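Local coordinates for BT_4661 (Bacteroides thetaiotaomicron, PDB 4AK2), which binds heparin or heparan sulfate as a SusE-like surface protein of a heparin-utilisation locus, and is represented here by its ligand-binding domain, at residues Ala149-Lys153 / Ser154-Leu158; Gly200-Arg203 / Lys204-Ser207; Val229-Pro233 / Asn234-Asn238; Gln261-Thr264 / Ser265-Val269. All coordinates share one frame; numbering follows the deposited sequence. Where two conformers were deposited one is given.

Contact 1: Ala149-Lys153 / Ser154-Leu158; sequences AGIDK and STFRL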
loop_
_atom_site.group_PDB
_atom_site.type_symbol
_atom_site.label_atom_id
_atom_site.label_comp_id
_atom_site.label_asym_id
_atom_site.label_seq_id
_atom_site.Cartn_x
_atom_site.Cartn_y
_atom_site.Cartn_z
ATOM N N ALA A 149 5.326 4.045 -22.302
ATOM C CA ALA A 149 5.459 4.590 -23.661
ATOM C C ALA A 149 4.557 3.848 -24.665
ATOM O O ALA A 149 4.518 2.603 -24.683
ATOM C CB ALA A 149 6.913 4.549 -24.112
ATOM N N GLY A 150 3.817 4.601 -25.471
ATOM C CA GLY A 150 3.044 4.013 -26.566
ATOM C C GLY A 150 1.622 3.628 -26.185
ATOM O O GLY A 150 0.850 3.223 -27.051
ATOM N N ILE A 151 1.265 3.727 -24.906
ATOM C CA ILE A 151 -0.085 3.347 -24.485
ATOM C C ILE A 151 -1.097 4.460 -24.847
ATOM O O ILE A 151 -0.864 5.649 -24.566
ATOM C CB ILE A 151 -0.126 3.022 -22.973
ATOM C CG1 ILE A 151 0.886 1.897 -22.659
ATOM C CG2 ILE A 151 -1.553 2.683 -22.535
ATOM C CD1 ILE A 151 0.659 0.610 -23.461
ATOM N N ASP A 152 -2.220 4.060 -25.460
ATOM C CA ASP A 152 -3.316 4.990 -25.719
ATOM C C ASP A 152 -4.137 5.109 -24.446
ATOM O O ASP A 152 -4.860 4.162 -24.089
ATOM C CB ASP A 152 -4.142 4.513 -26.922
ATOM C CG ASP A 152 -5.224 5.508 -27.342
ATOM O OD1 ASP A 152 -5.645 6.293 -26.463
ATOM O OD2 ASP A 152 -5.660 5.448 -28.517
ATOM N N LYS A 153 -4.032 6.228 -23.738
ATOM C CA LYS A 153 -4.757 6.389 -22.488
ATOM C C LYS A 153 -6.284 6.399 -22.724
ATOM O O LYS A 153 -7.015 5.981 -21.813
ATOM C CB LYS A 153 -4.313 7.658 -21.738
ATOM C CG LYS A 153 -4.911 8.930 -22.265
ATOM C CD LYS A 153 -4.086 10.098 -21.748
ATOM C CE LYS A 153 -4.349 11.367 -22.563
ATOM N NZ LYS A 153 -5.672 11.921 -22.192
ATOM N N SER A 154 -6.759 6.858 -23.909
ATOM C CA SER A 154 -8.196 6.943 -24.176
ATOM C C SER A 154 -8.881 5.574 -24.295
ATOM O O SER A 154 -10.095 5.464 -24.055
ATOM C CB SER A 154 -8.485 7.824 -25.403
ATOM O OG SER A 154 -8.102 7.158 -26.585
ATOM N N THR A 155 -8.120 4.535 -24.666
ATOM C CA THR A 155 -8.667 3.183 -24.778
ATOM C C THR A 155 -8.214 2.282 -23.611
ATOM O O THR A 155 -8.513 1.083 -23.584
ATOM C CB THR A 155 -8.249 2.510 -26.114
ATOM O OG1 THR A 155 -6.821 2.493 -26.224
ATOM C CG2 THR A 155 -8.887 3.160 -27.374
ATOM N N PHE A 156 -7.493 2.842 -22.644
ATOM C CA PHE A 156 -7.040 2.066 -21.482
ATOM C C PHE A 156 -8.184 1.995 -20.475
ATOM O O PHE A 156 -8.898 2.978 -20.271
ATOM C CB PHE A 156 -5.822 2.747 -20.873
ATOM C CG PHE A 156 -5.052 1.900 -19.893
ATOM C CD1 PHE A 156 -4.315 0.796 -20.342
ATOM C CD2 PHE A 156 -5.033 2.209 -18.518
ATOM C CE1 PHE A 156 -3.575 0.039 -19.452
ATOM C CE2 PHE A 156 -4.275 1.439 -17.625
ATOM C CZ PHE A 156 -3.551 0.348 -18.106
ATOM N N ARG A 157 -8.389 0.810 -19.891
ATOM C CA ARG A 157 -9.347 0.624 -18.784
ATOM C C ARG A 157 -8.661 -0.151 -17.671
ATOM O O ARG A 157 -7.856 -1.035 -17.955
ATOM C CB ARG A 157 -10.631 -0.120 -19.236
ATOM C CG ARG A 157 -11.398 0.589 -20.358
ATOM C CD ARG A 157 -12.022 1.937 -19.954
ATOM N NE ARG A 157 -12.796 2.501 -21.052
ATOM C CZ ARG A 157 -12.289 3.223 -22.032
ATOM N NH1 ARG A 157 -11.000 3.545 -22.044
ATOM N NH2 ARG A 157 -13.103 3.675 -22.979
ATOM N N LEU A 158 -8.969 0.174 -16.419
ATOM C CA LEU A 158 -8.194 -0.316 -15.267
ATOM C C LEU A 158 -9.139 -0.491 -14.076
ATOM O O LEU A 158 -9.916 0.403 -13.769
ATOM C CB LEU A 158 -7.125 0.747 -14.943
ATOM C CG LEU A 158 -6.092 0.327 -13.885
ATOM C CD1 LEU A 158 -5.168 -0.784 -14.423
ATOM C CD2 LEU A 158 -5.242 1.512 -13.484
HETATM O O HOH W 1 -4.855 1.369 -24.413
#
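Asp152 and Ser154 meet where the chain bends back on itself just ahead of strand 157-161, and the carboxylate of the first takes hold of the second. Its CG stands anti to the backbone N (chi1 -174°), a torsion that swings the carboxylate forward over the turn. There Asp152 OD1 accepts the backbone N-H of Ser154, 2.8 Å from Ser154 N and met nearly in line with the C-O bond. The same oxygen takes the serine hydroxyl on its syn side, 2.6 Å from Ser154 OG; this second bond belongs to one of two deposited conformers and is therefore less certain. An aspartate suits the place because a short side chain with an acceptor at its end can just reach the amide two residues on. Lys153, between them, turns its CB outward, yet its CG stands between the backbone N and the carbonyl carbon (chi1 79°), which brings it beside Ser154 N. The backbone bonds of the turn are weak, Thr155 N to Asp152 O and Phe156 N to Lys153 O, each 3.3 Å. A water donates to Asp152 O and also pairs with Thr155 OG1. The CG2 methyl of Ile151 touches Phe156 CD1 at 4.0 Å, next to the buried ring's contacts with Phe227 and Tyr253. Beyond the bend, Arg157 NH1 clasps the carbonyls of Ser154 and Phe156, both in its guanidinium plane. Two overlapping type I beta turns, the first overlaid by an Asx turn at Asp152, thus lead the surface loop into the beta-sheet.

Contact 2: Gly200-Arg203 / Lys204-Ser207; sequences GTSR and KPMS. With SGN (2-deoxy-6-O-sulfo-2-(sulfoamino)-alpha-D-glucopyranose), chain B.
The heparin-derived glycan is held in its pocket partly by the loop around Ser202 and Lys204, where Thr201, Ser202 and Arg203 line the site and the residues after them fold the loop tightly. Two sulfates of one glucosamine, SGN of chain B, are bound here: Thr201 OG1 lies 2.9 Å from O6S of the 6-O-sulfate, while the backbone N of Arg203 donates to O3S of the N-sulfate at 2.7 Å. Ser202 makes the bend as an ST turn, its OG accepting from Lys204 N at 3.2 Å, nearly straight (162°), while also bonding to Ala199 O. A type I beta turn follows, closed by Met206 N to Arg203 O at 2.9 Å, with Pro205 as its third residue, where a phi of -66° is compatible with the turn. Lys204 runs its CG past Ser202 OG at 3.4 Å. The Arg203 chain leaves with CG between backbone N and carbonyl carbon (chi1 69°), then stretches straight to NE, passing beside Ser207; Ser207 OG sits 3.6 Å above one guanidinium face. That group reaches a cluster of acids: NH2 pairs with Glu210, and NH1 with both Asp159 and Asp259. Ser207 OG bonds to Asp159 as well and to Glu210 N, tying the same acid into the loop. A methionine in place of Arg203 would probably leave these three carboxylates without their counter-charge and free the loop under the N-sulfate to shift.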
loop_
_atom_site.group_PDB
_atom_site.type_symbol
_atom_site.label_atom_id
_atom_site.label_comp_id
_atom_site.label_asym_id
_atom_site.label_seq_id
_atom_site.Cartn_x
_atom_site.Cartn_y
_atom_site.Cartn_z
ATOM N N GLY A 200 -19.482 -10.938 -1.154
ATOM C CA GLY A 200 -18.614 -12.121 -1.109
ATOM C C GLY A 200 -17.139 -11.784 -1.179
ATOM O O GLY A 200 -16.636 -11.011 -0.349
ATOM N N THR A 201 -16.440 -12.345 -2.164
ATOM C CA THR A 201 -15.025 -12.013 -2.354
ATOM C C THR A 201 -14.841 -11.338 -3.710
ATOM O O THR A 201 -13.752 -11.326 -4.266
ATOM C CB THR A 201 -14.119 -13.257 -2.236
ATOM O OG1 THR A 201 -14.512 -14.225 -3.218
ATOM C CG2 THR A 201 -14.230 -13.914 -0.846
ATOM N N SER A 202 -15.931 -10.782 -4.237
ATOM C CA SER A 202 -15.946 -10.203 -5.595
ATOM C C SER A 202 -15.230 -8.843 -5.660
ATOM O O SER A 202 -14.922 -8.202 -4.620
ATOM C CB SER A 202 -17.379 -10.054 -6.113
ATOM O OG SER A 202 -18.018 -8.951 -5.470
ATOM N N ARG A 203 -15.016 -8.349 -6.876
ATOM C CA ARG A 203 -14.406 -7.033 -7.045
ATOM C C ARG A 203 -15.393 -5.914 -6.734
ATOM O O ARG A 203 -14.981 -4.753 -6.648
ATOM C CB ARG A 203 -13.929 -6.876 -8.484
ATOM C CG ARG A 203 -15.053 -6.775 -9.506
ATOM C CD ARG A 203 -14.572 -6.475 -10.907
ATOM N NE ARG A 203 -15.700 -6.429 -11.834
ATOM C CZ ARG A 203 -15.626 -6.004 -13.086
ATOM N NH1 ARG A 203 -14.479 -5.533 -13.588
ATOM N NH2 ARG A 203 -16.719 -6.011 -13.837
ATOM N N LYS A 204 -16.675 -6.227 -6.526
ATOM C CA LYS A 204 -17.712 -5.176 -6.606
ATOM C C LYS A 204 -17.482 -3.940 -5.718
ATOM O O LYS A 204 -17.635 -2.800 -6.226
ATOM C CB LYS A 204 -19.099 -5.760 -6.423
ATOM C CG LYS A 204 -19.500 -6.698 -7.559
ATOM C CD LYS A 204 -20.770 -7.467 -7.251
ATOM C CE LYS A 204 -21.096 -8.468 -8.360
ATOM N NZ LYS A 204 -22.207 -9.301 -7.866
ATOM N N PRO A 205 -17.091 -4.122 -4.435
ATOM C CA PRO A 205 -16.953 -2.915 -3.590
ATOM C C PRO A 205 -15.841 -1.959 -4.012
ATOM O O PRO A 205 -15.823 -0.813 -3.549
ATOM C CB PRO A 205 -16.651 -3.503 -2.194
ATOM C CG PRO A 205 -17.266 -4.907 -2.231
ATOM C CD PRO A 205 -16.904 -5.366 -3.634
ATOM N N MET A 206 -14.927 -2.440 -4.841
ATOM C CA MET A 206 -13.752 -1.673 -5.260
ATOM C C MET A 206 -13.739 -1.388 -6.756
ATOM O O MET A 206 -12.719 -0.950 -7.297
ATOM C CB MET A 206 -12.474 -2.403 -4.848
ATOM C CG MET A 206 -12.142 -2.253 -3.376
ATOM S SD MET A 206 -11.863 -0.551 -2.812
ATOM C CE MET A 206 -10.586 0.088 -3.889
ATOM N N SER A 207 -14.873 -1.624 -7.421
ATOM C CA SER A 207 -14.926 -1.631 -8.868
ATOM C C SER A 207 -15.658 -0.432 -9.493
ATOM O O SER A 207 -16.774 -0.129 -9.128
ATOM C CB SER A 207 -15.604 -2.941 -9.359
ATOM O OG SER A 207 -15.839 -2.879 -10.774
HETATM C C1 SGN B . -16.704 -13.549 -8.001
HETATM C C2 SGN B . -15.330 -13.268 -8.617
HETATM C C3 SGN B . -14.623 -14.605 -8.867
HETATM C C4 SGN B . -14.591 -15.444 -7.601
HETATM C C5 SGN B . -15.996 -15.659 -7.031
HETATM C C6 SGN B . -15.907 -16.312 -5.647
HETATM N N2 SGN B . -15.493 -12.478 -9.832
HETATM O O1 SGN B . -17.570 -14.154 -8.958
HETATM O O3 SGN B . -13.292 -14.302 -9.285
HETATM O O4 SGN B . -14.150 -16.771 -7.931
HETATM O O5 SGN B . -16.565 -14.363 -6.838
HETATM O O6 SGN B . -17.206 -16.552 -5.140
HETATM S S1 SGN B . -15.715 -10.899 -9.827
HETATM O O1S SGN B . -15.315 -10.400 -11.123
HETATM O O2S SGN B . -17.068 -10.523 -9.509
HETATM O O3S SGN B . -14.773 -10.341 -8.710
HETATM S S2 SGN B . -17.380 -17.047 -3.692
HETATM O O4S SGN B . -16.848 -18.404 -3.586
HETATM O O5S SGN B . -19.002 -17.061 -3.435
HETATM O O6S SGN B . -16.773 -16.051 -2.798
#

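Contact 3: Val229-Pro233 / Asn234-Asn238; sequences VHINP and NLWRN. With NA (sodium ion), chain D.
From Ile231 to Trp236 the chain leaves strand 229-231 through an extended Asn232-Pro233, turns at Asn234 in the left-handed region (phi 68°), and passes an inverse gamma turn centred on Trp236 into strand 237-238. Proline followed by asparagine suits such a bend, one with its phi fixed, the other tolerant of positive phi. Ile231 brings its CG2 methyl to the pyrrole side of the indole, 3.8 Å from Trp236 CD1, the two side chains lying at about a right angle. Trp236 NE1 bonds to Leu219 O, which fixes the rotation of the ring, and Phe276 stacks on it. Asn232 meets Leu235 through its CB, 4.0 Å from Leu235 CD1, while its amide nitrogen bonds to Ala218 O and Leu215 O. Water bridges the mouth of the bend: it donates to Asn232 O at 2.7 Å and accepts from Trp236 N at 2.9 Å. Outside the bend, Arg237 NH1 meets an in-plane lone pair of Asn234 OD1 at 2.8 Å. A sodium ion lies 2.7 Å from Leu235 O and 2.3 Å from a water, with Ser194 OG as a further ligand. All these ligands are formally neutral oxygens, and the one from the bend is a peptide carbonyl, so this part of the site probably depends on backbone shape more than on the leucine side chain.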
loop_
_atom_site.group_PDB
_atom_site.type_symbol
_atom_site.label_atom_id
_atom_site.label_comp_id
_atom_site.label_asym_id
_atom_site.label_seq_id
_atom_site.Cartn_x
_atom_site.Cartn_y
_atom_site.Cartn_z
ATOM N N VAL A 229 -6.748 6.018 -8.131
ATOM C CA VAL A 229 -7.577 5.285 -7.184
ATOM C C VAL A 229 -8.311 6.307 -6.286
ATOM O O VAL A 229 -7.656 7.155 -5.691
ATOM C CB VAL A 229 -6.774 4.300 -6.295
ATOM C CG1 VAL A 229 -7.679 3.674 -5.239
ATOM C CG2 VAL A 229 -6.061 3.233 -7.135
ATOM N N HIS A 230 -9.643 6.202 -6.221
ATOM C CA HIS A 230 -10.478 6.995 -5.348
ATOM C C HIS A 230 -10.920 6.225 -4.174
ATOM O O HIS A 230 -11.295 5.066 -4.319
ATOM C CB HIS A 230 -11.733 7.471 -6.110
ATOM C CG HIS A 230 -11.405 8.295 -7.313
ATOM N ND1 HIS A 230 -11.673 9.626 -7.385
ATOM C CD2 HIS A 230 -10.777 7.956 -8.496
ATOM C CE1 HIS A 230 -11.236 10.093 -8.569
ATOM N NE2 HIS A 230 -10.693 9.076 -9.252
ATOM N N ILE A 231 -10.825 6.807 -2.986
ATOM C CA ILE A 231 -11.331 6.235 -1.740
ATOM C C ILE A 231 -12.450 7.140 -1.258
ATOM O O ILE A 231 -12.262 8.361 -1.101
ATOM C CB ILE A 231 -10.227 6.106 -0.676
ATOM C CG1 ILE A 231 -9.198 5.071 -1.132
ATOM C CG2 ILE A 231 -10.789 5.797 0.711
ATOM C CD1 ILE A 231 -9.696 3.637 -1.191
ATOM N N ASN A 232 -13.644 6.601 -1.080
ATOM C CA ASN A 232 -14.776 7.419 -0.661
ATOM C C ASN A 232 -14.777 7.642 0.832
ATOM O O ASN A 232 -14.254 6.811 1.563
ATOM C CB ASN A 232 -16.082 6.771 -1.148
ATOM C CG ASN A 232 -16.303 7.024 -2.611
ATOM O OD1 ASN A 232 -15.997 8.118 -3.131
ATOM N ND2 ASN A 232 -16.816 6.022 -3.311
ATOM N N PRO A 233 -15.332 8.791 1.276
ATOM C CA PRO A 233 -15.314 9.146 2.704
ATOM C C PRO A 233 -16.278 8.319 3.551
ATOM O O PRO A 233 -17.302 7.828 3.064
ATOM C CB PRO A 233 -15.742 10.608 2.706
ATOM C CG PRO A 233 -16.587 10.746 1.480
ATOM C CD PRO A 233 -15.943 9.852 0.448
ATOM N N ASN A 234 -15.936 8.177 4.822
ATOM C CA ASN A 234 -16.846 7.678 5.836
ATOM C C ASN A 234 -17.235 6.195 5.692
ATOM O O ASN A 234 -18.220 5.777 6.305
ATOM C CB ASN A 234 -18.131 8.551 5.929
ATOM C CG ASN A 234 -18.908 8.326 7.222
ATOM O OD1 ASN A 234 -18.314 8.287 8.295
ATOM N ND2 ASN A 234 -20.244 8.197 7.141
ATOM N N LEU A 235 -16.452 5.403 4.944
ATOM C CA LEU A 235 -16.774 3.971 4.740
ATOM C C LEU A 235 -15.752 3.040 5.401
ATOM O O LEU A 235 -16.100 1.959 5.879
ATOM C CB LEU A 235 -16.876 3.670 3.231
ATOM C CG LEU A 235 -17.956 4.492 2.509
ATOM C CD1 LEU A 235 -18.022 4.058 1.052
ATOM C CD2 LEU A 235 -19.314 4.316 3.187
ATOM N N TRP A 236 -14.474 3.443 5.420
ATOM C CA TRP A 236 -13.413 2.589 5.945
ATOM C C TRP A 236 -13.293 2.851 7.423
ATOM O O TRP A 236 -12.355 3.504 7.903
ATOM C CB TRP A 236 -12.122 2.847 5.204
ATOM C CG TRP A 236 -12.152 2.408 3.778
ATOM C CD1 TRP A 236 -12.615 3.109 2.642
ATOM C CD2 TRP A 236 -11.705 1.104 3.292
ATOM N NE1 TRP A 236 -12.474 2.326 1.509
ATOM C CE2 TRP A 236 -11.893 1.110 1.849
ATOM C CE3 TRP A 236 -11.124 -0.022 3.902
ATOM C CZ2 TRP A 236 -11.555 0.022 1.059
ATOM C CZ3 TRP A 236 -10.780 -1.121 3.105
ATOM C CH2 TRP A 236 -11.015 -1.111 1.714
ATOM N N ARG A 237 -14.266 2.325 8.154
ATOM C CA ARG A 237 -14.423 2.559 9.587
ATOM C C ARG A 237 -15.471 1.571 10.094
ATOM O O ARG A 237 -16.311 1.059 9.334
ATOM C CB ARG A 237 -14.885 4.000 9.850
ATOM C CG ARG A 237 -16.355 4.254 9.510
ATOM C CD ARG A 237 -16.770 5.732 9.699
ATOM N NE ARG A 237 -16.821 6.122 11.121
ATOM C CZ ARG A 237 -17.722 6.922 11.704
ATOM N NH1 ARG A 237 -18.640 7.559 11.003
ATOM N NH2 ARG A 237 -17.690 7.104 13.021
ATOM N N ASN A 238 -15.449 1.364 11.391
ATOM C CA ASN A 238 -16.524 0.675 12.074
ATOM C C ASN A 238 -16.592 1.233 13.497
ATOM O O ASN A 238 -15.918 2.248 13.801
ATOM C CB ASN A 238 -16.392 -0.857 11.999
ATOM C CG ASN A 238 -15.206 -1.419 12.796
ATOM O OD1 ASN A 238 -14.544 -0.732 13.560
ATOM N ND2 ASN A 238 -14.939 -2.694 12.588
HETATM NA NA NA D . -18.502 0.757 5.471
HETATM O O HOH W 2 -13.652 5.894 4.048
HETATM O O HOH W 3 -20.350 1.765 6.485
#

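Contact 4: Gln261-Thr264 / Ser265-Val269; sequences QAAT and SGARV. With IDS (2-O-sulfo-alpha-L-idopyranuronic acid), chain C; SGN (2-deoxy-6-O-sulfo-2-(sulfoamino)-alpha-D-glucopyranose), chain E; SGN (2-deoxy-6-O-sulfo-2-(sulfoamino)-alpha-D-glucopyranose), chain B.
Apolar contact between Ala263 and Ala267 is slight, CB to CB 4.0 Å, and the small side chains let the two limbs of the turn close up. Backbone bonding is simpler still: Ala267 N reaches Thr264 O at 2.9 Å, completing a type I beta turn across Ser265 and Gly266 that delivers the chain into strand 268-276. A water joins Thr264 OG1 to Gly266 N. Charge and hydrogen bonding centre on Arg268, extended from CG to NE. It grips Ala263 O side-on with two nitrogens, NE at 2.9 Å and NH2 at 3.0 Å; the carbonyl oxygen lies in the guanidinium plane, and only NH2 sits on its lone pair. Thus held flat, the group presents its other edge to the glycan. NH1 donates to IDS O2S of the 2-O-sulfate and to O4S of the 6-O-sulfate of SGN in chain E, both at 2.9 Å, while NH2 reaches O5S of that 6-O-sulfate at 3.0 Å. A leucine here would probably leave two sulfates without these donors and Ala263 O without its paired grip. At the start of the segment, extended Gln261 donates from NE2 to O1S, the N-sulfate oxygen of SGN in chain B, at 2.8 Å.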
loop_
_atom_site.group_PDB
_atom_site.type_symbol
_atom_site.label_atom_id
_atom_site.label_comp_id
_atom_site.label_asym_id
_atom_site.label_seq_id
_atom_site.Cartn_x
_atom_site.Cartn_y
_atom_site.Cartn_z
ATOM N N GLN A 261 -12.396 -7.120 -16.551
ATOM C CA GLN A 261 -12.730 -8.186 -15.620
ATOM C C GLN A 261 -12.007 -9.490 -15.910
ATOM O O GLN A 261 -11.515 -10.144 -14.978
ATOM C CB GLN A 261 -14.244 -8.430 -15.617
ATOM C CG GLN A 261 -14.742 -9.315 -14.488
ATOM C CD GLN A 261 -16.255 -9.507 -14.522
ATOM O OE1 GLN A 261 -16.900 -9.465 -15.594
ATOM N NE2 GLN A 261 -16.841 -9.690 -13.334
ATOM N N ALA A 262 -11.982 -9.867 -17.190
ATOM C CA ALA A 262 -11.519 -11.197 -17.631
ATOM C C ALA A 262 -10.089 -11.119 -18.211
ATOM O O ALA A 262 -9.633 -12.009 -18.909
ATOM C CB ALA A 262 -12.518 -11.863 -18.601
ATOM N N ALA A 263 -9.364 -10.047 -17.903
ATOM C CA ALA A 263 -8.001 -9.930 -18.370
ATOM C C ALA A 263 -7.199 -11.191 -18.049
ATOM O O ALA A 263 -7.308 -11.760 -16.952
ATOM C CB ALA A 263 -7.339 -8.726 -17.720
ATOM N N THR A 264 -6.379 -11.617 -18.998
ATOM C CA THR A 264 -5.564 -12.787 -18.777
ATOM C C THR A 264 -4.358 -12.465 -17.896
ATOM O O THR A 264 -4.129 -11.275 -17.524
ATOM C CB THR A 264 -5.187 -13.439 -20.139
ATOM O OG1 THR A 264 -4.475 -12.468 -20.928
ATOM C CG2 THR A 264 -6.459 -13.879 -20.892
ATOM N N SER A 265 -3.599 -13.503 -17.525
ATOM C CA SER A 265 -2.658 -13.409 -16.399
ATOM C C SER A 265 -1.582 -12.317 -16.568
ATOM O O SER A 265 -1.140 -11.700 -15.574
ATOM C CB SER A 265 -2.040 -14.807 -16.105
ATOM O OG SER A 265 -1.135 -15.199 -17.111
ATOM N N GLY A 266 -1.189 -12.051 -17.815
ATOM C CA GLY A 266 -0.140 -11.046 -18.060
ATOM C C GLY A 266 -0.642 -9.603 -17.995
ATOM O O GLY A 266 0.157 -8.676 -18.123
ATOM N N ALA A 267 -1.955 -9.402 -17.837
ATOM C CA ALA A 267 -2.539 -8.053 -17.726
ATOM C C ALA A 267 -3.113 -7.822 -16.316
ATOM O O ALA A 267 -4.146 -7.185 -16.153
ATOM C CB ALA A 267 -3.602 -7.873 -18.814
ATOM N N ARG A 268 -2.402 -8.359 -15.311
ATOM C CA ARG A 268 -2.785 -8.302 -13.910
ATOM C C ARG A 268 -1.601 -7.883 -13.097
ATOM O O ARG A 268 -0.518 -8.481 -13.196
ATOM C CB ARG A 268 -3.218 -9.677 -13.437
ATOM C CG ARG A 268 -4.288 -10.343 -14.304
ATOM C CD ARG A 268 -4.741 -11.659 -13.703
ATOM N NE ARG A 268 -5.604 -12.371 -14.641
ATOM C CZ ARG A 268 -5.880 -13.668 -14.549
ATOM N NH1 ARG A 268 -5.312 -14.376 -13.573
ATOM N NH2 ARG A 268 -6.661 -14.243 -15.460
ATOM N N VAL A 269 -1.822 -6.898 -12.235
ATOM C CA VAL A 269 -0.735 -6.315 -11.412
ATOM C C VAL A 269 -1.286 -5.888 -10.071
ATOM O O VAL A 269 -2.513 -5.674 -9.940
ATOM C CB VAL A 269 -0.058 -5.115 -12.138
ATOM C CG1 VAL A 269 0.898 -5.591 -13.233
ATOM C CG2 VAL A 269 -1.105 -4.113 -12.659
HETATM C C1 IDS C . -4.581 -17.385 -9.470
HETATM C C2 IDS C . -4.103 -15.957 -9.413
HETATM C C3 IDS C . -3.716 -15.462 -7.995
HETATM C C4 IDS C . -2.868 -16.487 -7.255
HETATM C C5 IDS C . -3.610 -17.828 -7.314
HETATM C C6 IDS C . -2.949 -18.877 -6.475
HETATM O O2 IDS C . -3.045 -15.813 -10.372
HETATM O O3 IDS C . -4.920 -15.215 -7.255
HETATM O O4 IDS C . -1.599 -16.552 -7.917
HETATM O O5 IDS C . -3.747 -18.224 -8.684
HETATM O O6A IDS C . -2.822 -18.625 -5.256
HETATM O O6B IDS C . -2.556 -19.935 -6.999
HETATM S S IDS C . -2.666 -14.451 -10.963
HETATM O O1S IDS C . -2.032 -14.795 -12.243
HETATM O O2S IDS C . -3.911 -13.691 -11.105
HETATM O O3S IDS C . -1.724 -13.812 -9.995
HETATM C C1 SGN E . -9.337 -19.597 -9.638
HETATM C C2 SGN E . -8.352 -20.221 -8.629
HETATM C C3 SGN E . -7.284 -19.211 -8.172
HETATM C C4 SGN E . -6.634 -18.603 -9.426
HETATM C C5 SGN E . -7.722 -17.958 -10.332
HETATM C C6 SGN E . -7.236 -17.318 -11.634
HETATM N N2 SGN E . -9.086 -20.830 -7.522
HETATM O O3 SGN E . -6.292 -19.844 -7.357
HETATM O O4 SGN E . -5.925 -17.420 -8.995
HETATM O O5 SGN E . -8.618 -19.015 -10.720
HETATM O O6 SGN E . -6.621 -18.354 -12.389
HETATM S S1 SGN E . -9.537 -22.371 -7.616
HETATM O O1S SGN E . -10.218 -22.561 -8.882
HETATM O O2S SGN E . -8.332 -23.125 -7.464
HETATM O O3S SGN E . -10.559 -22.543 -6.406
HETATM S S2 SGN E . -5.908 -17.974 -13.705
HETATM O O4S SGN E . -4.749 -17.178 -13.285
HETATM O O5S SGN E . -6.940 -17.065 -14.510
HETATM O O6S SGN E . -5.498 -19.161 -14.331
HETATM C C1 SGN B . -16.704 -13.549 -8.001
HETATM C C2 SGN B . -15.330 -13.268 -8.617
HETATM C C3 SGN B . -14.623 -14.605 -8.867
HETATM C C4 SGN B . -14.591 -15.444 -7.601
HETATM C C5 SGN B . -15.996 -15.659 -7.031
HETATM C C6 SGN B . -15.907 -16.312 -5.647
HETATM N N2 SGN B . -15.493 -12.478 -9.832
HETATM O O1 SGN B . -17.570 -14.154 -8.958
HETATM O O3 SGN B . -13.292 -14.302 -9.285
HETATM O O4 SGN B . -14.150 -16.771 -7.931
HETATM O O5 SGN B . -16.565 -14.363 -6.838
HETATM O O6 SGN B . -17.206 -16.552 -5.140
HETATM S S1 SGN B . -15.715 -10.899 -9.827
HETATM O O1S SGN B . -15.315 -10.400 -11.123
HETATM O O2S SGN B . -17.068 -10.523 -9.509
HETATM O O3S SGN B . -14.773 -10.341 -8.710
HETATM S S2 SGN B . -17.380 -17.047 -3.692
HETATM O O4S SGN B . -16.848 -18.404 -3.586
HETATM O O5S SGN B . -19.002 -17.061 -3.435
HETATM O O6S SGN B . -16.773 -16.051 -2.798
HETATM O O HOH W 4 -8.959 -14.465 -17.665
HETATM O O HOH W 5 -1.885 -12.720 -20.501
#

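Overall arrangement
Contacts 2 and 4 share the glycan, gripping the N-sulfate of one glucosamine from two loops; their centres are 16 Å apart, and Arg203 NH1 packs 3.5 Å from Gln261 CB. Contact 4 then extends the binding surface to further sulfates. Contact 3 adjoins contact 2, centres 14 Å apart, joined where Met206 SD rests 3.9 Å from Trp236 CZ2; it holds a sodium ion apart from the sugar. Contact 1 touches none of the others, its nearest atoms about 6 Å from contact 4, but strands 157-161 and 268-276, entered from contacts 1 and 4, flank strand 241-254 in one sheet, which contact 3 also reaches.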